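Local coordinates for molybdopterin biosynthesis protein MoaB (Sulfolobus tokodaii, PDB 3IWT) that probably binds molybdopterin and takes part in molybdenum cofactor biosynthesis, at residues G89-S94 with L149-P154. Residues are numbered along the deposited sequence; the frame is centred on the assembly and turned at random.
Sequences GGTGYS and LLPGSP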
ATOM      1  N   GLY A  89      -2.076   8.510  24.278  1.00 42.70           N
ATOM      2  CA  GLY A  89      -1.437   9.696  23.717  1.00 42.16           C
ATOM      3  C   GLY A  89      -0.980   9.582  22.271  1.00 42.19           C
ATOM      4  O   GLY A  89      -0.537   8.519  21.812  1.00 41.84           O
ATOM      5  N   GLY A  90      -1.135  10.689  21.554  1.00 42.48           N
ATOM      6  CA  GLY A  90      -0.546  10.875  20.237  1.00 42.98           C
ATOM      7  C   GLY A  90      -1.280  10.276  19.062  1.00 42.63           C
ATOM      8  O   GLY A  90      -0.640   9.965  18.043  1.00 42.46           O
ATOM      9  N   THR A  91      -2.606  10.160  19.185  1.00 43.61           N
ATOM     10  CA  THR A  91      -3.431   9.550  18.141  1.00 44.14           C
ATOM     11  C   THR A  91      -4.314  10.565  17.376  1.00 44.93           C
ATOM     12  O   THR A  91      -5.208  10.175  16.656  1.00 45.87           O
ATOM     13  CB  THR A  91      -4.291   8.412  18.727  1.00 44.40           C
ATOM     14  OG1 THR A  91      -5.225   8.916  19.701  1.00 45.84           O
ATOM     15  CG2 THR A  91      -3.428   7.334  19.393  1.00 44.13           C
ATOM     16  N   GLY A  92      -4.035  11.856  17.519  1.00 44.36           N
ATOM     17  CA  GLY A  92      -4.759  12.878  16.806  1.00 44.84           C
ATOM     18  C   GLY A  92      -3.977  13.523  15.687  1.00 44.69           C
ATOM     19  O   GLY A  92      -3.095  12.902  15.078  1.00 44.23           O
ATOM     20  N   TYR A  93      -4.337  14.769  15.384  1.00 44.89           N
ATOM     21  CA  TYR A  93      -3.765  15.472  14.237  1.00 45.43           C
ATOM     22  C   TYR A  93      -2.881  16.663  14.614  1.00 46.50           C
ATOM     23  O   TYR A  93      -2.565  17.485  13.759  1.00 47.35           O
ATOM     24  CB  TYR A  93      -4.876  15.879  13.253  1.00 44.48           C
ATOM     25  CG  TYR A  93      -5.503  14.658  12.629  1.00 43.92           C
ATOM     26  CD1 TYR A  93      -4.917  14.034  11.527  1.00 42.64           C
ATOM     27  CD2 TYR A  93      -6.624  14.076  13.192  1.00 44.01           C
ATOM     28  CE1 TYR A  93      -5.464  12.870  10.985  1.00 43.96           C
ATOM     29  CE2 TYR A  93      -7.174  12.912  12.669  1.00 43.92           C
ATOM     30  CZ  TYR A  93      -6.617  12.325  11.561  1.00 42.59           C
ATOM     31  OH  TYR A  93      -7.182  11.162  11.046  1.00 42.60           O
ATOM     32  N   SER A  94      -2.433  16.735  15.868  1.00 47.01           N
ATOM     33  CA  SER A  94      -1.300  17.602  16.179  1.00 47.15           C
ATOM     34  C   SER A  94      -0.095  17.191  15.303  1.00 47.30           C
ATOM     35  O   SER A  94       0.096  16.020  15.003  1.00 46.60           O
ATOM     36  CB  SER A  94      -0.959  17.521  17.655  1.00 47.64           C
ATOM     37  OG  SER A  94       0.314  18.057  17.907  1.00 50.07           O
ATOM     38  N   LEU A 149      -4.129   1.448  20.918  1.00 41.84           N
ATOM     39  CA  LEU A 149      -3.537   2.767  20.870  1.00 41.90           C
ATOM     40  C   LEU A 149      -4.628   3.796  21.101  1.00 42.36           C
ATOM     41  O   LEU A 149      -5.433   4.085  20.214  1.00 40.96           O
ATOM     42  CB  LEU A 149      -2.865   3.010  19.508  1.00 42.13           C
ATOM     43  CG  LEU A 149      -1.897   1.955  18.972  1.00 40.95           C
ATOM     44  CD1 LEU A 149      -1.381   2.364  17.547  1.00 41.05           C
ATOM     45  CD2 LEU A 149      -0.732   1.702  19.976  1.00 40.84           C
ATOM     46  N   LEU A 150      -4.659   4.353  22.309  1.00 42.25           N
ATOM     47  CA  LEU A 150      -5.735   5.244  22.721  1.00 42.44           C
ATOM     48  C   LEU A 150      -5.343   6.723  22.725  1.00 42.86           C
ATOM     49  O   LEU A 150      -4.172   7.047  22.837  1.00 42.12           O
ATOM     50  CB  LEU A 150      -6.235   4.851  24.108  1.00 41.63           C
ATOM     51  CG  LEU A 150      -6.673   3.389  24.306  1.00 41.68           C
ATOM     52  CD1 LEU A 150      -7.230   3.141  25.782  1.00 39.28           C
ATOM     53  CD2 LEU A 150      -7.701   2.960  23.177  1.00 40.95           C
ATOM     54  N   PRO A 151      -6.343   7.620  22.682  1.00 43.50           N
ATOM     55  CA  PRO A 151      -6.027   9.055  22.811  1.00 44.11           C
ATOM     56  C   PRO A 151      -5.444   9.498  24.164  1.00 44.24           C
ATOM     57  O   PRO A 151      -5.462   8.739  25.168  1.00 43.81           O
ATOM     58  CB  PRO A 151      -7.372   9.750  22.558  1.00 44.30           C
ATOM     59  CG  PRO A 151      -8.249   8.682  21.888  1.00 44.56           C
ATOM     60  CD  PRO A 151      -7.799   7.398  22.538  1.00 43.90           C
ATOM     61  N   GLY A 152      -4.898  10.711  24.178  1.00 44.58           N
ATOM     62  CA  GLY A 152      -4.362  11.302  25.413  1.00 45.60           C
ATOM     63  C   GLY A 152      -5.414  11.675  26.451  1.00 46.22           C
ATOM     64  O   GLY A 152      -5.166  11.572  27.642  1.00 46.90           O
ATOM     65  N   SER A 153      -6.571  12.127  25.976  1.00 46.99           N
ATOM     66  CA  SER A 153      -7.718  12.543  26.812  1.00 47.15           C
ATOM     67  C   SER A 153      -8.189  11.480  27.827  1.00 47.36           C
ATOM     68  O   SER A 153      -8.521  10.367  27.437  1.00 46.95           O
ATOM     69  CB  SER A 153      -8.871  12.896  25.875  1.00 47.31           C
ATOM     70  OG  SER A 153     -10.090  12.869  26.541  1.00 48.69           O
ATOM     71  N   PRO A 154      -8.254  11.830  29.129  1.00 48.27           N
ATOM     72  CA  PRO A 154      -8.804  10.922  30.162  1.00 47.66           C
ATOM     73  C   PRO A 154     -10.227  10.417  29.883  1.00 47.09           C
ATOM     74  O   PRO A 154     -10.524   9.255  30.137  1.00 46.29           O
ATOM     75  CB  PRO A 154      -8.804  11.787  31.426  1.00 48.26           C
ATOM     76  CG  PRO A 154      -7.757  12.809  31.177  1.00 49.09           C
ATOM     77  CD  PRO A 154      -7.802  13.105  29.726  1.00 48.33           C
TER
HETATM   78  O   HOH W   1      -1.654   5.901  22.206  1.00 25.72           O
HETATM   79  O   HOH W   2      -4.432  11.884  21.326  1.00 23.57           O
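Gly89 and Leu150 make a mainly backbone contact, where the loop after strand 84-88 meets the end of strand 145-150 and the loop that follows it. The two strands are parallel neighbours in the sheet of a MogA/MoaB-type molybdopterin-binding domain. The loops carry the GGTG and PGSP sequences. As in relatives, they probably line the molybdopterin pocket; a glycerol, probably from the crystallisation liquor, lies near Pro151. Gly89 N donates to Leu150 O over 2.9 Å, at an N-H...O angle of 160°. This bond carries the strand pairing just past strand 84-88. Water 1 donates to both Gly89 O and the same Leu150 O, so two donors grip that carbonyl oxygen. The CA atoms of Gly89 and Gly152 come within 3.7 Å. Thr91 supplies the side-chain part of the contact. With chi1 at 64°, OG1 sits between the backbone N and the carbonyl carbon, over Pro151, 3.2 Å from its CA. The methyl CG2 points to the strand end, 3.5 Å from Leu150 O. Replacing Thr91 with alanine removes OG1 and CG2, and is likely to leave the Pro151 ring and Leu150 O without that cover. Pro151 also packs on Thr135, Ala137 and Ala156, and its O accepts from Thr88 OG1. Ser153 N-caps helix 154-176 through its OG. Water 2 accepts from Gly152 N at 3.1 Å and, weakly, from Thr91 N at 3.3 Å.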